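Local coordinates for protein probable aromatic acid decarboxylase (Escherichia coli, PDB 1SBZ) that probably transfers a prenyl group from dimethylallyl phosphate to reduced FMN, making the prenylated flavin cofactor used by a phenolic acid decarboxylase, at residues H32-K37 with G101-A106; A92-G97 with R105-V110. One frame throughout, in Å; residues are numbered along the deposited sequence.

Interaction 1: H32-K37 with G101-A106. With FMN (flavin mononucleotide), chain E; FMN (flavin mononucleotide), chain H.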
loop_
_atom_site.group_PDB
_atom_site.type_symbol
_atom_site.label_atom_id
_atom_site.label_comp_id
_atom_site.label_asym_id
_atom_site.label_seq_id
_atom_site.Cartn_x
_atom_site.Cartn_y
_atom_site.Cartn_z
ATOM N N HIS D 32 1.673 -1.169 -39.286
ATOM C CA HIS D 32 0.428 -0.431 -39.182
ATOM C C HIS D 32 0.676 0.842 -38.383
ATOM O O HIS D 32 0.926 0.797 -37.174
ATOM C CB HIS D 32 -0.658 -1.288 -38.532
ATOM C CG HIS D 32 -1.030 -2.502 -39.326
ATOM N ND1 HIS D 32 -2.237 -2.620 -39.984
ATOM C CD2 HIS D 32 -0.353 -3.649 -39.572
ATOM C CE1 HIS D 32 -2.286 -3.787 -40.600
ATOM N NE2 HIS D 32 -1.156 -4.431 -40.368
ATOM N N LEU D 33 0.626 1.977 -39.070
ATOM C CA LEU D 33 0.939 3.267 -38.466
ATOM C C LEU D 33 -0.311 4.000 -38.005
ATOM O O LEU D 33 -1.334 3.991 -38.688
ATOM C CB LEU D 33 1.726 4.141 -39.457
ATOM C CG LEU D 33 1.961 5.627 -39.147
ATOM C CD1 LEU D 33 2.816 5.807 -37.892
ATOM C CD2 LEU D 33 2.608 6.313 -40.334
ATOM N N VAL D 34 -0.228 4.613 -36.826
ATOM C CA VAL D 34 -1.247 5.558 -36.370
ATOM C C VAL D 34 -0.556 6.833 -35.899
ATOM O O VAL D 34 0.144 6.825 -34.885
ATOM C CB VAL D 34 -2.125 4.988 -35.225
ATOM C CG1 VAL D 34 -3.363 5.843 -35.033
ATOM C CG2 VAL D 34 -2.535 3.567 -35.506
HETATM N N MSE D 35 -0.738 7.919 -36.645
HETATM C CA MSE D 35 -0.199 9.223 -36.254
HETATM C C MSE D 35 -1.291 10.046 -35.579
HETATM O O MSE D 35 -2.371 10.223 -36.143
HETATM C CB MSE D 35 0.331 9.995 -37.468
HETATM C CG MSE D 35 1.541 9.397 -38.148
HETATM SE SE MSE D 35 1.986 10.367 -39.804
HETATM C CE MSE D 35 0.415 9.840 -40.856
ATOM N N SER D 36 -1.012 10.544 -34.374
ATOM C CA SER D 36 -1.945 11.428 -33.677
ATOM C C SER D 36 -1.982 12.781 -34.379
ATOM O O SER D 36 -1.109 13.074 -35.187
ATOM C CB SER D 36 -1.516 11.616 -32.224
ATOM O OG SER D 36 -0.352 12.418 -32.142
ATOM N N LYS D 37 -2.981 13.603 -34.065
ATOM C CA LYS D 37 -3.054 14.961 -34.596
ATOM C C LYS D 37 -1.756 15.728 -34.308
ATOM O O LYS D 37 -1.187 16.365 -35.197
ATOM C CB LYS D 37 -4.269 15.699 -34.022
ATOM C CG LYS D 37 -4.549 17.071 -34.647
ATOM C CD LYS D 37 -4.097 18.212 -33.735
ATOM C CE LYS D 37 -4.239 19.586 -34.413
ATOM N NZ LYS D 37 -5.592 19.799 -35.042
ATOM N N GLY D 101 -9.039 7.364 -28.269
ATOM C CA GLY D 101 -8.727 7.324 -29.703
ATOM C C GLY D 101 -8.054 6.011 -30.066
ATOM O O GLY D 101 -7.955 5.114 -29.226
ATOM N N LEU D 102 -7.574 5.905 -31.304
ATOM C CA LEU D 102 -6.988 4.657 -31.801
ATOM C C LEU D 102 -5.589 4.337 -31.266
ATOM O O LEU D 102 -5.231 3.173 -31.162
ATOM C CB LEU D 102 -7.005 4.575 -33.341
ATOM C CG LEU D 102 -6.514 3.234 -33.926
ATOM C CD1 LEU D 102 -7.352 2.052 -33.422
ATOM C CD2 LEU D 102 -6.474 3.251 -35.437
ATOM N N VAL D 103 -4.791 5.344 -30.933
ATOM C CA VAL D 103 -3.487 5.053 -30.346
ATOM C C VAL D 103 -3.727 4.343 -29.008
ATOM O O VAL D 103 -3.132 3.299 -28.735
ATOM C CB VAL D 103 -2.599 6.317 -30.188
ATOM C CG1 VAL D 103 -1.314 5.997 -29.403
ATOM C CG2 VAL D 103 -2.254 6.903 -31.553
ATOM N N GLY D 104 -4.649 4.893 -28.220
ATOM C CA GLY D 104 -4.994 4.367 -26.901
ATOM C C GLY D 104 -5.696 3.031 -26.944
ATOM O O GLY D 104 -5.374 2.131 -26.150
ATOM N N ARG D 105 -6.650 2.900 -27.868
ATOM C CA ARG D 105 -7.381 1.651 -28.074
ATOM C C ARG D 105 -6.483 0.517 -28.561
ATOM O O ARG D 105 -6.516 -0.576 -28.001
ATOM C CB ARG D 105 -8.573 1.852 -29.025
ATOM C CG ARG D 105 -9.295 0.559 -29.431
ATOM C CD ARG D 105 -9.981 -0.199 -28.288
ATOM N NE ARG D 105 -10.618 -1.433 -28.772
ATOM C CZ ARG D 105 -11.132 -2.377 -27.990
ATOM N NH1 ARG D 105 -11.088 -2.265 -26.665
ATOM N NH2 ARG D 105 -11.677 -3.450 -28.533
ATOM N N ALA D 106 -5.687 0.773 -29.599
ATOM C CA ALA D 106 -4.747 -0.228 -30.083
ATOM C C ALA D 106 -3.796 -0.669 -28.971
ATOM O O ALA D 106 -3.452 -1.847 -28.887
ATOM C CB ALA D 106 -3.967 0.290 -31.284
HETATM N N1 FMN E . -14.408 -1.514 -26.396
HETATM C C2 FMN E . -14.509 -2.288 -25.257
HETATM O O2 FMN E . -14.012 -1.873 -24.217
HETATM N N3 FMN E . -15.173 -3.507 -25.290
HETATM C C4 FMN E . -15.731 -3.956 -26.472
HETATM O O4 FMN E . -16.207 -5.091 -26.532
HETATM C C4A FMN E . -15.624 -3.172 -27.627
HETATM N N5 FMN E . -16.180 -3.609 -28.811
HETATM C C5A FMN E . -16.085 -2.842 -29.961
HETATM C C6 FMN E . -16.657 -3.314 -31.143
HETATM C C7 FMN E . -16.594 -2.566 -32.316
HETATM C C7M FMN E . -17.773 -2.734 -33.238
HETATM C C8 FMN E . -15.921 -1.335 -32.297
HETATM C C8M FMN E . -16.025 -0.392 -33.465
HETATM C C9 FMN E . -15.345 -0.865 -31.118
HETATM C C9A FMN E . -15.423 -1.617 -29.940
HETATM N N10 FMN E . -14.855 -1.163 -28.751
HETATM C C10 FMN E . -14.957 -1.942 -27.595
HETATM C "C1'" FMN E . -13.962 0.044 -28.778
HETATM C "C2'" FMN E . -14.703 1.251 -28.213
HETATM O "O2'" FMN E . -15.853 1.502 -28.993
HETATM C "C3'" FMN E . -13.802 2.486 -28.150
HETATM O "O3'" FMN E . -12.861 2.307 -27.115
HETATM C "C4'" FMN E . -14.563 3.798 -27.924
HETATM O "O4'" FMN E . -13.631 4.845 -27.761
HETATM C "C5'" FMN E . -15.467 3.754 -26.697
HETATM O "O5'" FMN E . -15.986 5.036 -26.453
HETATM P P FMN E . -17.302 5.221 -25.565
HETATM O O1P FMN E . -17.501 6.689 -25.308
HETATM O O2P FMN E . -17.171 4.494 -24.235
HETATM O O3P FMN E . -18.467 4.633 -26.330
HETATM N N1 FMN H . 4.513 16.544 -24.762
HETATM C C2 FMN H . 5.292 15.669 -24.040
HETATM O O2 FMN H . 4.739 14.956 -23.211
HETATM N N3 FMN H . 6.656 15.612 -24.252
HETATM C C4 FMN H . 7.241 16.437 -25.205
HETATM O O4 FMN H . 8.398 16.198 -25.563
HETATM C C4A FMN H . 6.440 17.328 -25.942
HETATM N N5 FMN H . 6.982 18.166 -26.904
HETATM C C5A FMN H . 6.166 19.033 -27.624
HETATM C C6 FMN H . 6.716 19.873 -28.597
HETATM C C7 FMN H . 5.901 20.747 -29.330
HETATM C C7M FMN H . 6.456 21.344 -30.598
HETATM C C8 FMN H . 4.522 20.780 -29.083
HETATM C C8M FMN H . 3.572 21.502 -30.008
HETATM C C9 FMN H . 3.981 19.942 -28.114
HETATM C C9A FMN H . 4.793 19.066 -27.384
HETATM N N10 FMN H . 4.241 18.234 -26.414
HETATM C C10 FMN H . 5.065 17.375 -25.703
HETATM C "C1'" FMN H . 2.824 18.452 -25.958
HETATM C "C2'" FMN H . 1.912 17.410 -26.600
HETATM O "O2'" FMN H . 2.034 17.486 -28.005
HETATM C "C3'" FMN H . 0.453 17.560 -26.153
HETATM O "O3'" FMN H . 0.330 17.153 -24.797
HETATM C "C4'" FMN H . -0.539 16.789 -27.032
HETATM O "O4'" FMN H . -1.844 16.840 -26.485
HETATM C "C5'" FMN H . -0.162 15.322 -27.208
HETATM O "O5'" FMN H . -1.227 14.624 -27.832
HETATM P P FMN H . -0.919 13.193 -28.505
HETATM O O1P FMN H . -0.082 13.446 -29.742
HETATM O O2P FMN H . -2.241 12.566 -28.837
HETATM O O3P FMN H . -0.155 12.332 -27.517
#

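Interaction 2: A92-G97 with R105-V110. With FMN (flavin mononucleotide), chain E.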
loop_
_atom_site.group_PDB
_atom_site.type_symbol
_atom_site.label_atom_id
_atom_site.label_comp_id
_atom_site.label_asym_id
_atom_site.label_seq_id
_atom_site.Cartn_x
_atom_site.Cartn_y
_atom_site.Cartn_z
ATOM N N ALA D 92 -0.124 8.604 -20.163
ATOM C CA ALA D 92 -1.130 8.707 -19.112
ATOM C C ALA D 92 -2.449 8.048 -19.496
ATOM O O ALA D 92 -3.085 7.399 -18.670
ATOM C CB ALA D 92 -1.358 10.157 -18.747
ATOM N N GLY D 93 -2.848 8.214 -20.755
ATOM C CA GLY D 93 -4.059 7.596 -21.276
ATOM C C GLY D 93 -3.993 6.083 -21.254
ATOM O O GLY D 93 -4.955 5.422 -20.841
ATOM N N ILE D 94 -2.861 5.538 -21.698
ATOM C CA ILE D 94 -2.655 4.093 -21.719
ATOM C C ILE D 94 -2.671 3.501 -20.305
ATOM O O ILE D 94 -3.328 2.481 -20.066
ATOM C CB ILE D 94 -1.371 3.714 -22.506
ATOM C CG1 ILE D 94 -1.509 4.149 -23.979
ATOM C CG2 ILE D 94 -1.116 2.190 -22.432
ATOM C CD1 ILE D 94 -0.169 4.238 -24.756
ATOM N N ARG D 95 -1.978 4.157 -19.375
ATOM C CA ARG D 95 -1.932 3.713 -17.974
ATOM C C ARG D 95 -3.314 3.709 -17.320
ATOM O O ARG D 95 -3.650 2.778 -16.597
ATOM C CB ARG D 95 -0.960 4.582 -17.164
ATOM C CG ARG D 95 -0.691 4.080 -15.734
ATOM C CD ARG D 95 -1.688 4.589 -14.681
ATOM N NE ARG D 95 -1.556 3.883 -13.404
ATOM C CZ ARG D 95 -2.033 2.662 -13.155
ATOM N NH1 ARG D 95 -2.677 1.977 -14.102
ATOM N NH2 ARG D 95 -1.857 2.115 -11.956
ATOM N N ALA D 96 -4.101 4.761 -17.566
ATOM C CA ALA D 96 -5.445 4.852 -17.012
ATOM C C ALA D 96 -6.406 3.904 -17.744
ATOM O O ALA D 96 -7.429 3.504 -17.189
ATOM C CB ALA D 96 -5.951 6.291 -17.080
ATOM N N GLY D 97 -6.047 3.551 -18.977
ATOM C CA GLY D 97 -6.876 2.737 -19.854
ATOM C C GLY D 97 -7.973 3.531 -20.543
ATOM O O GLY D 97 -8.958 2.956 -21.019
ATOM N N ARG D 105 -6.650 2.900 -27.868
ATOM C CA ARG D 105 -7.381 1.651 -28.074
ATOM C C ARG D 105 -6.483 0.517 -28.561
ATOM O O ARG D 105 -6.516 -0.576 -28.001
ATOM C CB ARG D 105 -8.573 1.852 -29.025
ATOM C CG ARG D 105 -9.295 0.559 -29.431
ATOM C CD ARG D 105 -9.981 -0.199 -28.288
ATOM N NE ARG D 105 -10.618 -1.433 -28.772
ATOM C CZ ARG D 105 -11.132 -2.377 -27.990
ATOM N NH1 ARG D 105 -11.088 -2.265 -26.665
ATOM N NH2 ARG D 105 -11.677 -3.450 -28.533
ATOM N N ALA D 106 -5.687 0.773 -29.599
ATOM C CA ALA D 106 -4.747 -0.228 -30.083
ATOM C C ALA D 106 -3.796 -0.669 -28.971
ATOM O O ALA D 106 -3.452 -1.847 -28.887
ATOM C CB ALA D 106 -3.967 0.290 -31.284
ATOM N N ALA D 107 -3.384 0.271 -28.114
ATOM C CA ALA D 107 -2.487 -0.044 -26.983
ATOM C C ALA D 107 -3.191 -0.890 -25.924
ATOM O O ALA D 107 -2.644 -1.872 -25.431
ATOM C CB ALA D 107 -1.927 1.236 -26.352
ATOM N N ASP D 108 -4.415 -0.499 -25.589
ATOM C CA ASP D 108 -5.256 -1.245 -24.646
ATOM C C ASP D 108 -5.496 -2.687 -25.116
ATOM O O ASP D 108 -5.394 -3.632 -24.324
ATOM C CB ASP D 108 -6.583 -0.504 -24.444
ATOM C CG ASP D 108 -7.280 -0.900 -23.162
ATOM O OD1 ASP D 108 -6.680 -0.746 -22.066
ATOM O OD2 ASP D 108 -8.434 -1.368 -23.158
ATOM N N VAL D 109 -5.784 -2.838 -26.410
ATOM C CA VAL D 109 -5.966 -4.141 -27.063
ATOM C C VAL D 109 -4.681 -4.979 -27.045
ATOM O O VAL D 109 -4.700 -6.152 -26.673
ATOM C CB VAL D 109 -6.505 -3.968 -28.518
ATOM C CG1 VAL D 109 -6.302 -5.228 -29.352
ATOM C CG2 VAL D 109 -7.976 -3.592 -28.495
ATOM N N VAL D 110 -3.566 -4.384 -27.443
ATOM C CA VAL D 110 -2.276 -5.064 -27.332
ATOM C C VAL D 110 -2.072 -5.651 -25.917
ATOM O O VAL D 110 -1.722 -6.825 -25.766
ATOM C CB VAL D 110 -1.109 -4.141 -27.783
ATOM C CG1 VAL D 110 0.219 -4.579 -27.181
ATOM C CG2 VAL D 110 -1.024 -4.104 -29.315
HETATM N N1 FMN E . -14.408 -1.514 -26.396
HETATM C C2 FMN E . -14.509 -2.288 -25.257
HETATM O O2 FMN E . -14.012 -1.873 -24.217
HETATM N N3 FMN E . -15.173 -3.507 -25.290
HETATM C C4 FMN E . -15.731 -3.956 -26.472
HETATM O O4 FMN E . -16.207 -5.091 -26.532
HETATM C C4A FMN E . -15.624 -3.172 -27.627
HETATM N N5 FMN E . -16.180 -3.609 -28.811
HETATM C C5A FMN E . -16.085 -2.842 -29.961
HETATM C C6 FMN E . -16.657 -3.314 -31.143
HETATM C C7 FMN E . -16.594 -2.566 -32.316
HETATM C C7M FMN E . -17.773 -2.734 -33.238
HETATM C C8 FMN E . -15.921 -1.335 -32.297
HETATM C C8M FMN E . -16.025 -0.392 -33.465
HETATM C C9 FMN E . -15.345 -0.865 -31.118
HETATM C C9A FMN E . -15.423 -1.617 -29.940
HETATM N N10 FMN E . -14.855 -1.163 -28.751
HETATM C C10 FMN E . -14.957 -1.942 -27.595
HETATM C "C1'" FMN E . -13.962 0.044 -28.778
HETATM C "C2'" FMN E . -14.703 1.251 -28.213
HETATM O "O2'" FMN E . -15.853 1.502 -28.993
HETATM C "C3'" FMN E . -13.802 2.486 -28.150
HETATM O "O3'" FMN E . -12.861 2.307 -27.115
HETATM C "C4'" FMN E . -14.563 3.798 -27.924
HETATM O "O4'" FMN E . -13.631 4.845 -27.761
HETATM C "C5'" FMN E . -15.467 3.754 -26.697
HETATM O "O5'" FMN E . -15.986 5.036 -26.453
HETATM P P FMN E . -17.302 5.221 -25.565
HETATM O O1P FMN E . -17.501 6.689 -25.308
HETATM O O2P FMN E . -17.171 4.494 -24.235
HETATM O O3P FMN E . -18.467 4.633 -26.330
HETATM O O HOH W 1 -4.626 1.140 -21.866
HETATM O O HOH W 2 -8.988 0.355 -20.406
#

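Interaction 1: H32-K37 with G101-A106
Val34 CG1 stands anti to its backbone N (chi1 -166°), and CG2 stands anti to the carbonyl carbon. CG2 meets Leu102, while CG1 fits between Leu102 and Val103. Val103 turns the same way (chi1 173°), which sets its CG2 beside its own backbone N and against the strand. Val34 CG1 meets Val103 CG2 at 3.8 Å, and the two side chains slide past each other in opposite directions. Leu102 crosses Val34 at about a right angle and touches with one branch, CD2, which lies 4.0 Å from Val34 CG2. The contact is wholly apolar, and all three residues are buried.

Ser36 OG gives a hydrogen bond of 2.6 Å to O1P of the FMN of chain H. The same hydroxyl caps the helix that follows, at Ala39 N. On the far side of the helix, Arg105 reaches the FMN of chain E. C1' of this FMN lies over one face of its guanidinium, toward the rim, and NH1 is 3.4 Å from N1. NH1 also makes a salt bridge to Glu123 of a second subunit.

This is helix-on-sheet packing in the parallel α/β, Rossmann-like flavoprotein fold. The contact seats the start of helix 102-112 on strand 30-35. Val34 also touches Ile71, and Val103 leans on Met81 of strand 80-86.

Interaction 2: A92-G97 with R105-V110
Ile94 meets Ala107 directly. The methyl CB of Ala107 sits against the Ile94 side chain, with CG1 and CD1 each 3.8 Å from it. Ile94 CG1 lies beside the backbone N (chi1 -63°), anti to the carbonyl carbon, and the extended chain beyond it runs alongside the methyl. Ile94 also touches Leu117 of strand 116-121, and Ala107 touches Met81 of strand 80-86. The apolar part of the contact therefore faces the sheet.

The backbone of Ile94 adds a polar link. A water gives one hydrogen bond of 2.6 Å to Ile94 O and another of 2.8 Å to Asp108 OD1.

Arg95 turns to other partners, among them a salt bridge to Glu132 of a second subunit. Helix 88-96 then ends in a Schellman motif. Tyr98 N bonds back to Gly93 O, and Gly97 N bonds weakly to Ile94 O. Gly97 is the C-prime residue, with phi at 80°.

This turn brings Gly97 up to helix 102-112. Gly97 CA lies 4.1 Å from Asp108 OD1. A second water is 2.7 Å from Gly97 O and 3.0 Å from Asp108 OD1, so OD1 accepts from up to two waters. Asp108 CG is anti to its backbone N (chi1 -159°), which swings the carboxylate toward the C-terminal end of helix 88-96. The other oxygen, OD2, is hydrogen-bonded to His130 NE2 of the second subunit. One turn from Arg105, Val109 CG2 packs over the centre of the guanidinium face opposite the FMN of chain E.

In the fold
Both interactions use helix 102-112. Interaction 1 takes its first turn and interaction 2 the part that follows, with Arg105 and Ala106 in both. Their centres are 10 Å apart. Along the chain, strand 30-35 comes first, then helix 88-96, then the shared helix. Interaction 1 ties that helix to the parallel sheet, and interaction 2 ties it to the preceding helix. Each partner element lies next to or carries FMN-pocket residues: Ser36 follows the strand, and Met88, Lys89 and Thr90 begin helix 88-96. Arg105 reaches another FMN, the one bound by the second subunit. The shared helix therefore lies between two flavin sites, packing behind one and reaching the other through Arg105.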